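Local coordinates for oligopeptide ABC transporter OppAIV (PDB 4GL8), which probably binds oligopeptides in the periplasm and delivers them to an ABC transporter for uptake, holding the peptide between two lobes, at residues M60-L65 against P76-S81; S126-M131 against H179-P184; L174-H179 against G429-P434; P184-V189 against N202-G207. One frame throughout, in Å; residues are numbered along the deposited sequence.

Interaction 1: M60-L65 against P76-S81; sequences MFLGIL and PGLAKS
The flat groups that meet here are peptide units: the carbonyl oxygens of G63 and I64 accept from the successive N-H groups of L78 and A79, both approaching in the carbonyl plane. L78 N donates to G63 O over 2.9 Å, a nearly straight bond of 170°. A79 N, on a lone pair, donates to I64 O at 3.1 Å. G77 N reaches that same I64 O from 3.3 Å, but only as a weak bond. G77 has no side chain, and its CA settles 3.7 Å from G63 O.

Leucines close the contact beyond these bonds. L62 and L78 run antiparallel alongside one another, with L62 CD2 3.9 Å from L78 CD2. L62 holds its CG anti to the backbone N (chi1 -159°), which carries the branch over the G77-L78 peptide. L78 lays CD1 against L62 O at 3.4 Å. On I64, CG2 touches A79 CB at 3.8 Å, and F93 of the next strand packs on both residues. L65 and P76 then form an antiparallel non-hydrogen-bonded pair, where edge strand 65-67 joins strand 74-84 in a five-stranded antiparallel sheet, probably of the extra domain that distinguishes OppA-like binding proteins.

Interaction 2: S126-M131 against H179-P184; sequences SSFVNM and HQTFIP
F128 receives the edge of H179 on one face, a T-shaped stack beside the peptide-binding cleft. H179 CE1 stands 3.6 Å above the phenyl plane, over its centre, and the two planes meet at 77°. This is the close-fitting end of the contact. With CG anti to the backbone N (chi1 -173°), the imidazole projects from the residue just before the 3-10 turn 180-182 straight onto the phenyl face. T181 adds its hydroxyl, OG1 lying 3.4 Å from F128 CB. Q180, the first residue of that turn, lays OE1 over one face of the imidazole; its amide is anchored at both ends, NE2 to I48 O and OE1 to the hydroxyl of S54. F128, H179 and Q180 all pack on the bound peptide, so the stack forms part of the binding wall.

The more open side is M131, partly exposed, whose bent thioether meets its rings only obliquely or at an edge. M131 CG still touches F182 CE2 at 3.7 Å. The sulfur sits obliquely to H179, 4.2 Å from the ring centroid, and at the edge of F182 in a Met-aromatic contact that is longer still. Before the helix, S126 holds the approach to F128 in a type I turn: S126 OG accepts from F128 N at 3.3 Å, a capping bond, and is itself hydrogen-bonded to Q46 O.

Interaction 3: L174-H179 against G429-P434; sequences LDMLVH and GDYADP
M176 and Y431 bring their CA atoms to 5.2 Å where a type I turn, M176 to H179, follows helix 173-176 and faces an irregular loop. Further along, the CA atoms of H179 and D430 are 6.0 Å apart. The loop bends sharply in an inverse gamma turn centred on A432, and this bend presents A432 N to the helix.

D175 takes up that N-H. D175 OD2 accepts from A432 N at 2.9 Å, on its anti side and 27° out of the carboxylate plane, while its other oxygen, OD1, forms a salt bridge with R519. Each carboxylate oxygen thus has a partner of its own. M176 runs alongside Y431 in the same direction. The extended thioether sets SD above the phenol face, 4.7 Å from the ring centroid and 15° off its normal, a Met-aromatic contact, and M176 CE touches Y431 CE1 at 3.8 Å. Y431 also meets Y172 with nearly parallel rings.

H179 approaches D430 with ring and carboxylate planes 44° apart, H179 NE2 standing 3.2 Å from D430 OD1. That same oxygen is hydrogen-bonded to the backbone of the bound peptide. The arrangement is consistent with a cleft closed on its ligand between the lobes of a peptide-binding protein, where D430 probably corresponds to the aspartate that in OppA relatives holds the peptide's amino end.

Interaction 4: P184-V189 against N202-G207; sequences PVPMHV and NMVVSG
V204 points its isopropyl group between P186 and V189, and the way these three are turned against one another defines the contact. The pyrrolidine ring of P186 and the V204 side chain pass in opposite senses, bringing P186 CB within 3.6 Å of V204 CG2. P186 CG meanwhile rests on the backbone, 3.5 Å from V204 O. V189 comes in at a slant instead: its CG2 meets the same methyl, V204 CG2, at 3.6 Å. V204 can serve both neighbours with one branch because CG2 sits between its own backbone N and carbonyl carbon, with CG1 anti to the carbonyl carbon (chi1 -61°). The second methyl of V189, CG1, turns to the chain instead and lies 3.5 Å from N202 O.

Both partners of V204 are set by a helix start. P186 occupies the N-cap position of helix 187-193, and V189 N donates to P186 O, so the first turn places proline ring and valine on the same neighbour. The start of this helix is thereby packed against the loop that leads from it toward strand 209-215. H188 borders the group obliquely, its CE1 4.3 Å from V204 CG2, while V189 CG2 lies over one face of the imidazole. The polar end of H188 is engaged elsewhere, NE2 with D103, and the ring also meets W101.

At the other end of the two segments a water replaces direct touch. It donates to P184 O at 2.9 Å and accepts from S206 OG at 2.7 Å, and S206 OG in turn accepts from the backbone N of L62.

How the interactions relate
Interactions 1, 2 and 3 are buried, interaction 4 only partly; the centres of 1 and 4 lie about 20 and 22 Å from the chain centre, those of 2 and 3 about 12 and 10 Å. Interactions 2 and 3 share H179 beside the bound peptide; both use rings and sulfur, and 3 adds carboxylates, alone joining segments some 250 residues apart. Interaction 1 depends on main-chain bonds at a sheet edge, interaction 4 on aliphatic packing plus a water. F61 CB packs on I183 CG2, and M60 O probably accepts from G207 N, tying interaction 1 to 2 and 4. The segments of 2 and 4 overlap in sequence at P184, with no other touch between them.

Interaction 1: M60-L65 against P76-S81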
loop_
_atom_site.group_PDB
_atom_site.type_symbol
_atom_site.label_atom_id
_atom_site.label_comp_id
_atom_site.label_asym_id
_atom_site.label_seq_id
_atom_site.Cartn_x
_atom_site.Cartn_y
_atom_site.Cartn_z
ATOM N N MET A 60 -3.376 15.725 3.252
ATOM C CA MET A 60 -4.416 16.648 2.895
ATOM C C MET A 60 -5.775 16.286 3.425
ATOM O O MET A 60 -6.549 17.175 3.649
ATOM C CB MET A 60 -4.503 16.791 1.392
ATOM C CG MET A 60 -3.196 17.232 0.790
ATOM S SD MET A 60 -3.349 17.775 -0.905
ATOM C CE MET A 60 -3.462 16.218 -1.745
ATOM N N PHE A 61 -6.059 14.998 3.597
ATOM C CA PHE A 61 -7.379 14.519 4.000
ATOM C C PHE A 61 -7.287 13.751 5.308
ATOM O O PHE A 61 -6.586 12.745 5.418
ATOM C CB PHE A 61 -8.020 13.667 2.887
ATOM C CG PHE A 61 -8.300 14.448 1.635
ATOM C CD1 PHE A 61 -7.312 14.617 0.672
ATOM C CD2 PHE A 61 -9.507 15.085 1.462
ATOM C CE1 PHE A 61 -7.554 15.398 -0.452
ATOM C CE2 PHE A 61 -9.753 15.852 0.342
ATOM C CZ PHE A 61 -8.770 16.022 -0.617
ATOM N N LEU A 62 -8.021 14.265 6.287
ATOM C CA LEU A 62 -8.181 13.659 7.595
ATOM C C LEU A 62 -9.216 12.537 7.535
ATOM O O LEU A 62 -10.319 12.736 7.043
ATOM C CB LEU A 62 -8.645 14.736 8.553
ATOM C CG LEU A 62 -8.444 14.519 10.035
ATOM C CD1 LEU A 62 -6.959 14.284 10.342
ATOM C CD2 LEU A 62 -8.991 15.756 10.760
ATOM N N GLY A 63 -8.826 11.350 7.970
ATOM C CA GLY A 63 -9.736 10.244 8.118
ATOM C C GLY A 63 -10.598 10.357 9.366
ATOM O O GLY A 63 -10.407 11.244 10.189
ATOM N N ILE A 64 -11.551 9.435 9.513
ATOM C CA ILE A 64 -12.377 9.409 10.715
ATOM C C ILE A 64 -11.403 9.206 11.888
ATOM O O ILE A 64 -11.532 9.836 12.952
ATOM C CB ILE A 64 -13.490 8.336 10.633
ATOM C CG1 ILE A 64 -14.507 8.707 9.536
ATOM C CG2 ILE A 64 -14.227 8.239 11.955
ATOM C CD1 ILE A 64 -15.401 7.561 9.088
ATOM N N LEU A 65 -10.432 8.340 11.669
ATOM C CA LEU A 65 -9.294 8.235 12.511
ATOM C C LEU A 65 -8.144 8.674 11.626
ATOM O O LEU A 65 -8.247 8.623 10.408
ATOM C CB LEU A 65 -9.071 6.818 12.991
ATOM C CG LEU A 65 -10.163 6.124 13.787
ATOM C CD1 LEU A 65 -9.531 5.050 14.641
ATOM C CD2 LEU A 65 -10.938 7.072 14.667
ATOM N N PRO A 76 -7.312 9.814 17.160
ATOM C CA PRO A 76 -8.517 10.526 16.761
ATOM C C PRO A 76 -8.200 11.375 15.561
ATOM O O PRO A 76 -7.096 11.902 15.457
ATOM C CB PRO A 76 -8.844 11.402 17.983
ATOM C CG PRO A 76 -8.259 10.662 19.140
ATOM C CD PRO A 76 -6.998 10.027 18.592
ATOM N N GLY A 77 -9.151 11.441 14.639
ATOM C CA GLY A 77 -9.063 12.292 13.462
ATOM C C GLY A 77 -10.311 13.147 13.412
ATOM O O GLY A 77 -10.531 13.959 14.301
ATOM N N LEU A 78 -11.165 12.944 12.411
ATOM C CA LEU A 78 -12.421 13.716 12.364
ATOM C C LEU A 78 -13.252 13.438 13.616
ATOM O O LEU A 78 -13.820 14.350 14.204
ATOM C CB LEU A 78 -13.216 13.413 11.094
ATOM C CG LEU A 78 -12.591 13.804 9.757
ATOM C CD1 LEU A 78 -13.317 13.119 8.616
ATOM C CD2 LEU A 78 -12.686 15.304 9.591
ATOM N N ALA A 79 -13.240 12.176 14.030
ATOM C CA ALA A 79 -13.842 11.715 15.275
ATOM C C ALA A 79 -12.898 11.927 16.450
ATOM O O ALA A 79 -11.752 11.463 16.421
ATOM C CB ALA A 79 -14.162 10.229 15.175
ATOM N N LYS A 80 -13.388 12.621 17.475
ATOM C CA LYS A 80 -12.667 12.769 18.730
ATOM C C LYS A 80 -12.807 11.555 19.655
ATOM O O LYS A 80 -11.966 11.357 20.501
ATOM C CB LYS A 80 -13.076 14.034 19.470
ATOM C CG LYS A 80 -14.490 14.030 19.990
ATOM C CD LYS A 80 -14.872 15.396 20.545
ATOM C CE LYS A 80 -16.307 15.346 21.054
ATOM N NZ LYS A 80 -16.706 16.630 21.703
ATOM N N SER A 81 -13.850 10.745 19.472
ATOM C CA SER A 81 -14.019 9.523 20.235
ATOM C C SER A 81 -15.064 8.628 19.573
ATOM O O SER A 81 -15.748 9.016 18.617
ATOM C CB SER A 81 -14.461 9.847 21.668
ATOM O OG SER A 81 -15.683 10.563 21.647
#

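Interaction 2: S126-M131 against H179-P184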
loop_
_atom_site.group_PDB
_atom_site.type_symbol
_atom_site.label_atom_id
_atom_site.label_comp_id
_atom_site.label_asym_id
_atom_site.label_seq_id
_atom_site.Cartn_x
_atom_site.Cartn_y
_atom_site.Cartn_z
ATOM N N SER A 126 -13.693 2.528 -8.404
ATOM C CA SER A 126 -12.643 2.380 -7.389
ATOM C C SER A 126 -12.149 0.936 -7.382
ATOM O O SER A 126 -12.941 0.021 -7.187
ATOM C CB SER A 126 -13.147 2.744 -5.992
ATOM O OG SER A 126 -12.151 2.372 -5.009
ATOM N N SER A 127 -10.843 0.739 -7.568
ATOM C CA SER A 127 -10.287 -0.609 -7.601
ATOM C C SER A 127 -10.162 -1.223 -6.182
ATOM O O SER A 127 -9.791 -2.392 -6.045
ATOM C CB SER A 127 -8.914 -0.584 -8.279
ATOM O OG SER A 127 -7.957 0.040 -7.417
ATOM N N PHE A 128 -10.453 -0.435 -5.145
ATOM C CA PHE A 128 -10.339 -0.877 -3.733
ATOM C C PHE A 128 -11.669 -1.097 -3.070
ATOM O O PHE A 128 -11.740 -1.468 -1.892
ATOM C CB PHE A 128 -9.538 0.142 -2.884
ATOM C CG PHE A 128 -8.220 -0.390 -2.369
ATOM C CD1 PHE A 128 -8.167 -1.592 -1.633
ATOM C CD2 PHE A 128 -7.037 0.311 -2.577
ATOM C CE1 PHE A 128 -6.952 -2.080 -1.152
ATOM C CE2 PHE A 128 -5.833 -0.173 -2.099
ATOM C CZ PHE A 128 -5.788 -1.360 -1.381
ATOM N N VAL A 129 -12.735 -0.892 -3.827
ATOM C CA VAL A 129 -14.091 -1.035 -3.312
ATOM C C VAL A 129 -14.332 -2.355 -2.544
ATOM O O VAL A 129 -15.173 -2.399 -1.641
ATOM C CB VAL A 129 -15.120 -0.868 -4.455
ATOM C CG1 VAL A 129 -15.179 -2.112 -5.354
ATOM C CG2 VAL A 129 -16.487 -0.531 -3.880
ATOM N N ASN A 130 -13.623 -3.422 -2.893
ATOM C CA ASN A 130 -13.794 -4.704 -2.161
ATOM C C ASN A 130 -13.458 -4.654 -0.683
ATOM O O ASN A 130 -14.045 -5.368 0.122
ATOM C CB ASN A 130 -13.011 -5.828 -2.820
ATOM C CG ASN A 130 -13.742 -6.387 -4.002
ATOM O OD1 ASN A 130 -14.902 -6.034 -4.246
ATOM N ND2 ASN A 130 -13.108 -7.279 -4.717
ATOM N N MET A 131 -12.537 -3.776 -0.323
ATOM C CA MET A 131 -12.228 -3.542 1.081
ATOM C C MET A 131 -13.449 -3.002 1.867
ATOM O O MET A 131 -13.736 -3.465 2.974
ATOM C CB MET A 131 -11.056 -2.597 1.173
ATOM C CG MET A 131 -10.674 -2.256 2.599
ATOM S SD MET A 131 -9.066 -1.464 2.651
ATOM C CE MET A 131 -8.059 -2.827 2.138
ATOM N N HIS A 179 -6.740 4.111 6.303
ATOM C CA HIS A 179 -6.496 3.869 4.905
ATOM C C HIS A 179 -7.369 4.781 4.019
ATOM O O HIS A 179 -8.522 5.038 4.326
ATOM C CB HIS A 179 -6.786 2.416 4.603
ATOM C CG HIS A 179 -6.411 1.999 3.215
ATOM N ND1 HIS A 179 -7.347 1.686 2.251
ATOM C CD2 HIS A 179 -5.205 1.821 2.635
ATOM C CE1 HIS A 179 -6.735 1.346 1.134
ATOM N NE2 HIS A 179 -5.433 1.415 1.344
ATOM N N GLN A 180 -6.785 5.242 2.912
ATOM C CA GLN A 180 -7.361 6.298 2.087
ATOM C C GLN A 180 -8.716 5.966 1.522
ATOM O O GLN A 180 -9.524 6.832 1.417
ATOM C CB GLN A 180 -6.396 6.728 0.977
ATOM C CG GLN A 180 -6.243 5.764 -0.199
ATOM C CD GLN A 180 -5.213 4.664 0.014
ATOM O OE1 GLN A 180 -4.503 4.614 1.021
ATOM N NE2 GLN A 180 -5.121 3.788 -0.955
ATOM N N THR A 181 -8.960 4.713 1.179
ATOM C CA THR A 181 -10.271 4.249 0.711
ATOM C C THR A 181 -11.400 4.630 1.672
ATOM O O THR A 181 -12.559 4.865 1.232
ATOM C CB THR A 181 -10.253 2.707 0.594
ATOM O OG1 THR A 181 -9.219 2.323 -0.307
ATOM C CG2 THR A 181 -11.515 2.187 0.061
ATOM N N PHE A 182 -11.071 4.693 2.963
ATOM C CA PHE A 182 -12.025 5.049 3.991
ATOM C C PHE A 182 -12.055 6.539 4.345
ATOM O O PHE A 182 -12.879 6.971 5.153
ATOM C CB PHE A 182 -11.759 4.254 5.263
ATOM C CG PHE A 182 -12.165 2.817 5.194
ATOM C CD1 PHE A 182 -13.432 2.424 5.579
ATOM C CD2 PHE A 182 -11.265 1.861 4.836
ATOM C CE1 PHE A 182 -13.788 1.105 5.599
ATOM C CE2 PHE A 182 -11.614 0.532 4.812
ATOM C CZ PHE A 182 -12.882 0.142 5.201
ATOM N N ILE A 183 -11.198 7.334 3.731
ATOM C CA ILE A 183 -11.114 8.753 4.077
ATOM C C ILE A 183 -12.219 9.502 3.343
ATOM O O ILE A 183 -12.358 9.349 2.142
ATOM C CB ILE A 183 -9.716 9.344 3.767
ATOM C CG1 ILE A 183 -8.680 8.614 4.617
ATOM C CG2 ILE A 183 -9.696 10.835 4.057
ATOM C CD1 ILE A 183 -7.240 9.012 4.367
ATOM N N PRO A 184 -13.025 10.289 4.071
ATOM C CA PRO A 184 -14.112 11.010 3.415
ATOM C C PRO A 184 -13.609 12.078 2.447
ATOM O O PRO A 184 -12.554 12.705 2.701
ATOM C CB PRO A 184 -14.871 11.665 4.586
ATOM C CG PRO A 184 -14.488 10.824 5.789
ATOM C CD PRO A 184 -13.057 10.484 5.531
#

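Interaction 3: L174-H179 against G429-P434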
loop_
_atom_site.group_PDB
_atom_site.type_symbol
_atom_site.label_atom_id
_atom_site.label_comp_id
_atom_site.label_asym_id
_atom_site.label_seq_id
_atom_site.Cartn_x
_atom_site.Cartn_y
_atom_site.Cartn_z
ATOM N N LEU A 174 -10.777 -0.250 13.313
ATOM C CA LEU A 174 -10.326 1.112 13.599
ATOM C C LEU A 174 -9.041 1.481 12.821
ATOM O O LEU A 174 -8.928 2.564 12.249
ATOM C CB LEU A 174 -10.139 1.339 15.114
ATOM C CG LEU A 174 -11.382 1.149 15.996
ATOM C CD1 LEU A 174 -11.070 1.115 17.489
ATOM C CD2 LEU A 174 -12.389 2.259 15.711
ATOM N N ASP A 175 -8.079 0.577 12.775
ATOM C CA ASP A 175 -6.808 0.892 12.137
ATOM C C ASP A 175 -6.999 1.041 10.612
ATOM O O ASP A 175 -6.320 1.806 9.945
ATOM C CB ASP A 175 -5.786 -0.189 12.476
ATOM C CG ASP A 175 -4.413 0.207 12.086
ATOM O OD1 ASP A 175 -3.906 1.200 12.640
ATOM O OD2 ASP A 175 -3.851 -0.450 11.204
ATOM N N MET A 176 -8.005 0.343 10.123
ATOM C CA MET A 176 -8.443 0.316 8.741
ATOM C C MET A 176 -8.991 1.672 8.274
ATOM O O MET A 176 -8.851 2.048 7.103
ATOM C CB MET A 176 -9.525 -0.768 8.694
ATOM C CG MET A 176 -9.998 -1.265 7.381
ATOM S SD MET A 176 -10.848 -2.846 7.705
ATOM C CE MET A 176 -10.658 -3.450 6.043
ATOM N N LEU A 177 -9.613 2.417 9.185
ATOM C CA LEU A 177 -10.180 3.712 8.866
ATOM C C LEU A 177 -9.166 4.773 8.443
ATOM O O LEU A 177 -9.564 5.828 7.899
ATOM C CB LEU A 177 -11.039 4.237 10.009
ATOM C CG LEU A 177 -12.347 3.523 10.246
ATOM C CD1 LEU A 177 -12.985 4.011 11.560
ATOM C CD2 LEU A 177 -13.304 3.721 9.067
ATOM N N VAL A 178 -7.885 4.520 8.715
ATOM C CA VAL A 178 -6.815 5.422 8.377
ATOM C C VAL A 178 -6.456 5.268 6.901
ATOM O O VAL A 178 -5.939 6.178 6.307
ATOM C CB VAL A 178 -5.586 5.168 9.303
ATOM C CG1 VAL A 178 -4.408 6.060 8.942
ATOM C CG2 VAL A 178 -6.004 5.408 10.744
ATOM N N HIS A 179 -6.740 4.111 6.303
ATOM C CA HIS A 179 -6.496 3.869 4.905
ATOM C C HIS A 179 -7.369 4.781 4.019
ATOM O O HIS A 179 -8.522 5.038 4.326
ATOM C CB HIS A 179 -6.786 2.416 4.603
ATOM C CG HIS A 179 -6.411 1.999 3.215
ATOM N ND1 HIS A 179 -7.347 1.686 2.251
ATOM C CD2 HIS A 179 -5.205 1.821 2.635
ATOM C CE1 HIS A 179 -6.735 1.346 1.134
ATOM N NE2 HIS A 179 -5.433 1.415 1.344
ATOM N N GLY A 429 1.096 -3.079 3.620
ATOM C CA GLY A 429 -0.055 -3.285 4.493
ATOM C C GLY A 429 -0.882 -2.030 4.692
ATOM O O GLY A 429 -0.346 -0.932 4.894
ATOM N N ASP A 430 -2.192 -2.195 4.587
ATOM C CA ASP A 430 -3.127 -1.102 4.711
ATOM C C ASP A 430 -3.674 -1.026 6.125
ATOM O O ASP A 430 -4.328 -0.061 6.451
ATOM C CB ASP A 430 -4.278 -1.298 3.717
ATOM C CG ASP A 430 -3.805 -1.294 2.247
ATOM O OD1 ASP A 430 -2.912 -0.477 1.890
ATOM O OD2 ASP A 430 -4.348 -2.108 1.459
ATOM N N TYR A 431 -3.443 -2.057 6.937
ATOM C CA TYR A 431 -3.887 -2.079 8.326
ATOM C C TYR A 431 -3.128 -3.152 9.079
ATOM O O TYR A 431 -2.517 -4.004 8.464
ATOM C CB TYR A 431 -5.423 -2.273 8.433
ATOM C CG TYR A 431 -6.007 -3.459 7.677
ATOM C CD1 TYR A 431 -6.498 -3.327 6.388
ATOM C CD2 TYR A 431 -6.087 -4.702 8.272
ATOM C CE1 TYR A 431 -7.037 -4.414 5.722
ATOM C CE2 TYR A 431 -6.616 -5.805 7.604
ATOM C CZ TYR A 431 -7.078 -5.660 6.332
ATOM O OH TYR A 431 -7.586 -6.775 5.695
ATOM N N ALA A 432 -3.180 -3.114 10.411
ATOM C CA ALA A 432 -2.297 -3.906 11.264
ATOM C C ALA A 432 -2.827 -5.338 11.499
ATOM O O ALA A 432 -3.126 -5.716 12.608
ATOM C CB ALA A 432 -2.123 -3.183 12.593
ATOM N N ASP A 433 -2.970 -6.122 10.444
ATOM C CA ASP A 433 -3.434 -7.519 10.562
ATOM C C ASP A 433 -3.003 -8.273 9.302
ATOM O O ASP A 433 -3.069 -7.723 8.208
ATOM C CB ASP A 433 -4.952 -7.560 10.756
ATOM C CG ASP A 433 -5.494 -8.979 10.900
ATOM O OD1 ASP A 433 -5.696 -9.412 12.051
ATOM O OD2 ASP A 433 -5.717 -9.663 9.859
ATOM N N PRO A 434 -2.536 -9.518 9.441
ATOM C CA PRO A 434 -2.116 -10.269 8.275
ATOM C C PRO A 434 -3.157 -10.336 7.128
ATOM O O PRO A 434 -2.775 -10.567 5.986
ATOM C CB PRO A 434 -1.856 -11.655 8.850
ATOM C CG PRO A 434 -2.708 -11.711 10.075
ATOM C CD PRO A 434 -2.519 -10.356 10.646
#

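Interaction 4: P184-V189 against N202-G207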
loop_
_atom_site.group_PDB
_atom_site.type_symbol
_atom_site.label_atom_id
_atom_site.label_comp_id
_atom_site.label_asym_id
_atom_site.label_seq_id
_atom_site.Cartn_x
_atom_site.Cartn_y
_atom_site.Cartn_z
ATOM N N PRO A 184 -13.025 10.289 4.071
ATOM C CA PRO A 184 -14.112 11.010 3.415
ATOM C C PRO A 184 -13.609 12.078 2.447
ATOM O O PRO A 184 -12.554 12.705 2.701
ATOM C CB PRO A 184 -14.871 11.665 4.586
ATOM C CG PRO A 184 -14.488 10.824 5.789
ATOM C CD PRO A 184 -13.057 10.484 5.531
ATOM N N VAL A 185 -14.381 12.287 1.372
ATOM C CA VAL A 185 -14.050 13.280 0.348
ATOM C C VAL A 185 -15.198 14.275 0.209
ATOM O O VAL A 185 -16.317 13.954 0.574
ATOM C CB VAL A 185 -13.748 12.617 -1.011
ATOM C CG1 VAL A 185 -12.454 11.839 -0.934
ATOM C CG2 VAL A 185 -14.886 11.710 -1.441
ATOM N N PRO A 186 -14.922 15.490 -0.320
ATOM C CA PRO A 186 -15.924 16.578 -0.332
ATOM C C PRO A 186 -16.953 16.480 -1.460
ATOM O O PRO A 186 -16.710 16.920 -2.613
ATOM C CB PRO A 186 -15.078 17.843 -0.477
ATOM C CG PRO A 186 -13.816 17.384 -1.134
ATOM C CD PRO A 186 -13.571 15.982 -0.628
ATOM N N MET A 187 -18.119 15.957 -1.109
ATOM C CA MET A 187 -19.104 15.632 -2.113
ATOM C C MET A 187 -19.693 16.840 -2.815
ATOM O O MET A 187 -20.005 16.740 -3.978
ATOM C CB MET A 187 -20.189 14.715 -1.561
ATOM C CG MET A 187 -19.682 13.269 -1.415
ATOM S SD MET A 187 -18.889 12.588 -2.892
ATOM C CE MET A 187 -20.295 12.399 -3.968
ATOM N N HIS A 188 -19.798 17.977 -2.134
ATOM C CA HIS A 188 -20.280 19.214 -2.778
ATOM C C HIS A 188 -19.383 19.640 -3.959
ATOM O O HIS A 188 -19.866 20.139 -4.995
ATOM C CB HIS A 188 -20.521 20.341 -1.732
ATOM C CG HIS A 188 -19.273 20.969 -1.172
ATOM N ND1 HIS A 188 -18.491 20.365 -0.211
ATOM C CD2 HIS A 188 -18.715 22.186 -1.397
ATOM C CE1 HIS A 188 -17.494 21.165 0.112
ATOM N NE2 HIS A 188 -17.624 22.286 -0.575
ATOM N N VAL A 189 -18.090 19.358 -3.826
ATOM C CA VAL A 189 -17.091 19.757 -4.821
ATOM C C VAL A 189 -16.981 18.712 -5.940
ATOM O O VAL A 189 -16.859 19.055 -7.104
ATOM C CB VAL A 189 -15.741 20.020 -4.127
ATOM C CG1 VAL A 189 -14.580 19.964 -5.097
ATOM C CG2 VAL A 189 -15.772 21.345 -3.373
ATOM N N ASN A 202 -9.586 23.488 -7.709
ATOM C CA ASN A 202 -10.881 22.957 -7.245
ATOM C C ASN A 202 -10.827 22.142 -5.973
ATOM O O ASN A 202 -11.776 22.136 -5.203
ATOM C CB ASN A 202 -11.504 22.106 -8.332
ATOM C CG ASN A 202 -11.698 22.871 -9.626
ATOM O OD1 ASN A 202 -12.069 24.031 -9.630
ATOM N ND2 ASN A 202 -11.435 22.207 -10.726
ATOM N N MET A 203 -9.727 21.432 -5.749
ATOM C CA MET A 203 -9.667 20.533 -4.601
ATOM C C MET A 203 -9.879 21.298 -3.297
ATOM O O MET A 203 -9.276 22.326 -3.101
ATOM C CB MET A 203 -8.316 19.822 -4.534
ATOM C CG MET A 203 -8.229 18.937 -3.315
ATOM S SD MET A 203 -6.731 17.989 -3.236
ATOM C CE MET A 203 -7.049 16.710 -4.463
ATOM N N VAL A 204 -10.728 20.795 -2.412
ATOM C CA VAL A 204 -10.830 21.344 -1.062
ATOM C C VAL A 204 -10.586 20.183 -0.156
ATOM O O VAL A 204 -10.849 19.052 -0.533
ATOM C CB VAL A 204 -12.210 21.984 -0.752
ATOM C CG1 VAL A 204 -12.493 23.156 -1.696
ATOM C CG2 VAL A 204 -13.314 20.941 -0.785
ATOM N N VAL A 205 -10.062 20.451 1.035
ATOM C CA VAL A 205 -9.493 19.386 1.861
ATOM C C VAL A 205 -9.890 19.576 3.318
ATOM O O VAL A 205 -10.357 20.645 3.706
ATOM C CB VAL A 205 -7.938 19.378 1.772
ATOM C CG1 VAL A 205 -7.463 19.476 0.322
ATOM C CG2 VAL A 205 -7.335 20.514 2.586
ATOM N N SER A 206 -9.637 18.537 4.117
ATOM C CA SER A 206 -9.950 18.503 5.549
ATOM C C SER A 206 -8.720 18.485 6.443
ATOM O O SER A 206 -8.830 18.668 7.647
ATOM C CB SER A 206 -10.782 17.247 5.853
ATOM O OG SER A 206 -10.105 16.091 5.376
ATOM N N GLY A 207 -7.544 18.260 5.872
ATOM C CA GLY A 207 -6.328 18.040 6.677
ATOM C C GLY A 207 -5.430 19.265 6.742
ATOM O O GLY A 207 -5.822 20.360 6.333
HETATM O O HOH W 1 -11.592 13.853 5.156
#